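Local structure of ribokinase RBSK (Mycobacterium tuberculosis, 3GO6) at residues A118-T123 and V238-T243. The protein probably catalyses the magnesium-dependent phosphorylation of D-ribose at O-5 by ATP, yielding D-ribose 5-phosphate and ADP. Sequence-based numbering, arbitrary orientation.
Sequences ASAENT and VTPVDT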
loop_
_atom_site.group_PDB
_atom_site.type_symbol
_atom_site.label_atom_id
_atom_site.label_comp_id
_atom_site.label_asym_id
_atom_site.label_seq_id
_atom_site.Cartn_x
_atom_site.Cartn_y
_atom_site.Cartn_z
ATOM N N ALA A 118 -15.628 4.217 6.013
ATOM C CA ALA A 118 -17.068 4.273 5.738
ATOM C C ALA A 118 -17.694 5.673 5.811
ATOM O O ALA A 118 -18.723 5.928 5.171
ATOM C CB ALA A 118 -17.810 3.280 6.646
ATOM N N SER A 119 -17.086 6.579 6.574
ATOM C CA SER A 119 -17.584 7.949 6.668
ATOM C C SER A 119 -16.997 8.894 5.595
ATOM O O SER A 119 -17.256 10.111 5.622
ATOM C CB SER A 119 -17.289 8.517 8.053
ATOM O OG SER A 119 -15.887 8.702 8.201
ATOM N N ALA A 120 -16.216 8.326 4.667
ATOM C CA ALA A 120 -15.477 9.067 3.626
ATOM C C ALA A 120 -14.256 9.840 4.137
ATOM O O ALA A 120 -13.611 10.561 3.371
ATOM C CB ALA A 120 -16.406 9.989 2.801
ATOM N N GLU A 121 -13.939 9.691 5.418
ATOM C CA GLU A 121 -12.706 10.239 5.973
ATOM C C GLU A 121 -11.507 9.471 5.400
ATOM O O GLU A 121 -11.661 8.345 4.955
ATOM C CB GLU A 121 -12.710 10.160 7.504
ATOM C CG GLU A 121 -11.465 10.763 8.188
ATOM C CD GLU A 121 -11.260 12.261 7.896
ATOM O OE1 GLU A 121 -11.643 13.080 8.773
ATOM O OE2 GLU A 121 -10.733 12.630 6.807
ATOM N N ASN A 122 -10.329 10.090 5.411
ATOM C CA ASN A 122 -9.135 9.485 4.799
ATOM C C ASN A 122 -7.886 9.730 5.643
ATOM O O ASN A 122 -7.840 10.698 6.415
ATOM C CB ASN A 122 -8.941 10.020 3.368
ATOM C CG ASN A 122 -8.333 11.433 3.331
ATOM O OD1 ASN A 122 -7.110 11.584 3.309
ATOM N ND2 ASN A 122 -9.184 12.460 3.306
ATOM N N THR A 123 -6.905 8.841 5.521
ATOM C CA THR A 123 -5.558 9.077 6.043
ATOM C C THR A 123 -4.589 8.947 4.885
ATOM O O THR A 123 -4.866 8.218 3.912
ATOM C CB THR A 123 -5.109 8.068 7.143
ATOM O OG1 THR A 123 -5.008 6.733 6.608
ATOM C CG2 THR A 123 -6.071 8.076 8.360
ATOM N N VAL A 238 -23.010 18.688 0.413
ATOM C CA VAL A 238 -22.982 17.499 -0.448
ATOM C C VAL A 238 -23.011 16.217 0.371
ATOM O O VAL A 238 -22.651 16.214 1.556
ATOM C CB VAL A 238 -21.724 17.482 -1.393
ATOM C CG1 VAL A 238 -21.708 18.696 -2.349
ATOM C CG2 VAL A 238 -20.450 17.402 -0.587
ATOM N N THR A 239 -23.429 15.125 -0.257
ATOM C CA THR A 239 -23.218 13.798 0.306
ATOM C C THR A 239 -21.848 13.289 -0.175
ATOM O O THR A 239 -21.667 13.044 -1.366
ATOM C CB THR A 239 -24.309 12.808 -0.151
ATOM O OG1 THR A 239 -25.618 13.361 0.085
ATOM C CG2 THR A 239 -24.163 11.482 0.571
ATOM N N PRO A 240 -20.887 13.130 0.745
ATOM C CA PRO A 240 -19.506 12.805 0.337
ATOM C C PRO A 240 -19.335 11.341 -0.038
ATOM O O PRO A 240 -20.039 10.469 0.488
ATOM C CB PRO A 240 -18.687 13.086 1.590
ATOM C CG PRO A 240 -19.653 12.850 2.729
ATOM C CD PRO A 240 -21.038 13.183 2.215
ATOM N N VAL A 241 -18.390 11.087 -0.937
ATOM C CA VAL A 241 -18.007 9.732 -1.324
ATOM C C VAL A 241 -16.590 9.436 -0.829
ATOM O O VAL A 241 -16.334 8.373 -0.265
ATOM C CB VAL A 241 -18.118 9.563 -2.857
ATOM C CG1 VAL A 241 -17.415 8.303 -3.332
ATOM C CG2 VAL A 241 -19.582 9.564 -3.258
ATOM N N ASP A 242 -15.683 10.393 -1.028
ATOM C CA ASP A 242 -14.273 10.216 -0.703
ATOM C C ASP A 242 -13.646 11.602 -0.560
ATOM O O ASP A 242 -13.503 12.312 -1.541
ATOM C CB ASP A 242 -13.588 9.415 -1.830
ATOM C CG ASP A 242 -12.097 9.225 -1.612
ATOM O OD1 ASP A 242 -11.556 9.636 -0.561
ATOM O OD2 ASP A 242 -11.460 8.626 -2.512
ATOM N N THR A 243 -13.273 11.967 0.663
ATOM C CA THR A 243 -12.677 13.276 0.933
ATOM C C THR A 243 -11.205 13.366 0.492
ATOM O O THR A 243 -10.659 14.459 0.396
ATOM C CB THR A 243 -12.764 13.648 2.416
ATOM O OG1 THR A 243 -12.087 12.658 3.192
ATOM C CG2 THR A 243 -14.232 13.727 2.876
#
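The Asn122 amide presents an edge to Thr243: ND2 donates to OG1 at 2.9 Å, with the acceptor only 3° out of the amide plane. Over one face, Glu121 OE2 sits 3.8 Å from Asn122 ND2; obliquely below the other, Thr243 C comes to 3.6 Å from Asn122 ND2. Glu121 is bent at chi2 (60°), which folds its carboxylate back so that OE2 takes the backbone N-H of Asn122 through its anti lone pair, at 2.9 Å. The second flat group is the Ala120 carbonyl. Thr243 N donates to Ala120 O in the carbonyl plane at 3.1 Å, while Thr243 OG1, tilted slightly from that plane, gives Ala120 O a shorter bond of 2.6 Å. The hydroxyl therefore relays, accepting from Asn122 and donating to Ala120, which fixes its rotation.

This is where the hairpin turn between strands 110-116 and 122-127, part of the lid sheet of the PfkB fold, docks on the loop leading into helix 246-257. The loop carries the start of the family's DTAGAGD signature, which runs on into the helix as far as Asp248, the predicted proton acceptor. Asp242 belongs to the modelled magnesium site; its carboxylate is held by Ala244 N on OD1 and Gly287 N on OD2, and the side chain touches Val116. Thr243 has been seen to bind ADP in this protein, although none is bound to this chain.

Nearer the surface, Ala120 CB rests 3.5 Å from Val241 O, and on another side Pro240 CB lies 4.0 Å from it. Glu121 also packs on Pro42 of the second subunit.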